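PDB 5DMH: 3-oxo-tetronate kinase from Cupriavidus necator, which catalyses the ATP-dependent phosphorylation of 3-oxo-tetronate to 3-oxo-tetronate 4-phosphate. Local coordinates for residues R155-G160 against M228-A233. Numbering follows the deposited sequence.
Sequences RTIFRG and MAIADA
With CG beside its own backbone N and anti to its carbonyl carbon (chi1 -75°), Asp232 carries its carboxylate to the turn that follows strand 155-158, where Arg159 N and Gly160 N both donate to it. Ile157 turns CG2 anti to its backbone N, and this methyl lies 3.3 Å from Asp232 OD1. The two oxygens divide the turn between them. Gly160 N meets Asp232 OD1 on its syn lone pair at 2.8 Å, whereas Arg159 N approaches Asp232 OD2 from above the carboxylate plane, with a more bent N-H...O angle of 131°. OD2 also accepts a bond from Tyr204 N, so three backbone amides hold the group and fix its rotation. They would probably stabilise its negative charge.

Arg159 and Gly160, both at positive phi, form the type I' turn between strands 155-158 and 161-164, a beta hairpin within a small antiparallel sheet of the sugar-binding N-terminal domain. Asp232 follows strand 228-231, one of the parallel strands of that domain, and the carboxylate thus ties the hairpin turn to the end of this strand. One step further on, Ala233 forms an isolated antiparallel, hydrogen-bonded bridge with Ile157: Ile157 N to Ala233 O is nearly straight at 173°, and Ala233 N returns a bond to Ile157 O, 3.0 Å long.

Further back along strand 228-231 the contact turns apolar. Ile230 CG2 packs 3.9 Å from Gly160 CA and 4.2 Å from Ile157 CG2, while Ile157 CD1 rests 3.6 Å from the carbonyl oxygen of Ala231, a buried acceptor with no hydrogen-bond partner in the model.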
# COMPACT_ATOMS: atom_id res chain seq x y z
N ARG A 155 -0.56 8.44 -11.82
CA ARG A 155 -0.49 9.52 -10.84
C ARG A 155 0.68 10.45 -11.16
O ARG A 155 1.83 9.99 -11.20
CB ARG A 155 -0.33 9.02 -9.41
CG ARG A 155 -1.54 8.29 -8.81
CD ARG A 155 -1.53 6.78 -9.05
NE ARG A 155 -2.63 6.17 -8.32
CZ ARG A 155 -3.86 5.94 -8.81
NH1 ARG A 155 -4.79 5.41 -8.04
NH2 ARG A 155 -4.17 6.23 -10.07
N THR A 156 0.36 11.72 -11.43
CA THR A 156 1.38 12.76 -11.54
C THR A 156 1.07 13.98 -10.66
O THR A 156 -0.07 14.19 -10.24
CB THR A 156 1.60 13.22 -13.02
OG1 THR A 156 0.38 13.72 -13.58
CG2 THR A 156 2.11 12.07 -13.86
N ILE A 157 2.11 14.77 -10.38
CA ILE A 157 2.04 15.92 -9.50
C ILE A 157 2.69 17.15 -10.16
O ILE A 157 3.83 17.08 -10.61
CB ILE A 157 2.75 15.69 -8.13
CG1 ILE A 157 2.21 14.45 -7.43
CG2 ILE A 157 2.51 16.88 -7.22
CD1 ILE A 157 3.06 14.01 -6.28
N PHE A 158 1.92 18.22 -10.25
CA PHE A 158 2.31 19.47 -10.92
C PHE A 158 1.88 20.64 -10.04
O PHE A 158 0.71 20.77 -9.69
CB PHE A 158 1.66 19.59 -12.31
CG PHE A 158 2.03 20.86 -13.06
CD1 PHE A 158 3.21 20.92 -13.78
CD2 PHE A 158 1.21 21.97 -13.03
CE1 PHE A 158 3.54 22.07 -14.47
CE2 PHE A 158 1.56 23.12 -13.71
CZ PHE A 158 2.70 23.16 -14.45
N ARG A 159 2.83 21.51 -9.69
CA ARG A 159 2.58 22.62 -8.76
C ARG A 159 1.86 22.13 -7.51
O ARG A 159 1.01 22.82 -6.96
CB ARG A 159 1.86 23.77 -9.45
CG ARG A 159 2.73 24.41 -10.55
CD ARG A 159 2.07 25.62 -11.23
NE ARG A 159 3.01 26.20 -12.18
CZ ARG A 159 3.92 27.13 -11.87
NH1 ARG A 159 4.02 27.62 -10.65
NH2 ARG A 159 4.74 27.57 -12.80
N GLY A 160 2.24 20.94 -7.08
CA GLY A 160 1.78 20.34 -5.84
C GLY A 160 0.42 19.70 -5.92
O GLY A 160 -0.05 19.15 -4.93
N MSE A 228 8.87 19.76 5.32
CA MSE A 228 8.43 18.73 4.41
C MSE A 228 7.94 19.38 3.11
O MSE A 228 7.16 20.33 3.16
CB MSE A 228 7.30 17.89 5.04
CG MSE A 228 6.77 16.82 4.15
SE MSE A 228 6.06 15.34 5.31
CE MSE A 228 5.42 16.35 6.76
N ALA A 229 8.41 18.89 1.98
CA ALA A 229 8.01 19.44 0.69
C ALA A 229 7.31 18.40 -0.15
O ALA A 229 7.85 17.30 -0.37
CB ALA A 229 9.22 19.96 -0.07
N ILE A 230 6.12 18.75 -0.63
CA ILE A 230 5.49 18.00 -1.71
C ILE A 230 6.47 18.07 -2.88
O ILE A 230 6.97 19.14 -3.18
CB ILE A 230 4.16 18.64 -2.11
CG1 ILE A 230 3.15 18.61 -0.95
CG2 ILE A 230 3.59 17.95 -3.35
CD1 ILE A 230 2.81 17.23 -0.45
N ALA A 231 6.78 16.95 -3.52
CA ALA A 231 7.65 16.97 -4.70
C ALA A 231 6.87 16.69 -5.97
O ALA A 231 6.23 15.63 -6.10
CB ALA A 231 8.79 15.98 -4.57
N ASP A 232 6.94 17.62 -6.92
CA ASP A 232 6.35 17.42 -8.24
C ASP A 232 7.07 16.29 -9.00
O ASP A 232 8.27 16.06 -8.87
CB ASP A 232 6.40 18.72 -9.09
CG ASP A 232 5.37 19.77 -8.69
OD1 ASP A 232 4.44 19.49 -7.88
OD2 ASP A 232 5.50 20.92 -9.22
N ALA A 233 6.32 15.59 -9.84
CA ALA A 233 6.90 14.57 -10.69
C ALA A 233 5.90 14.31 -11.80
O ALA A 233 4.76 13.90 -11.53
CB ALA A 233 7.19 13.30 -9.93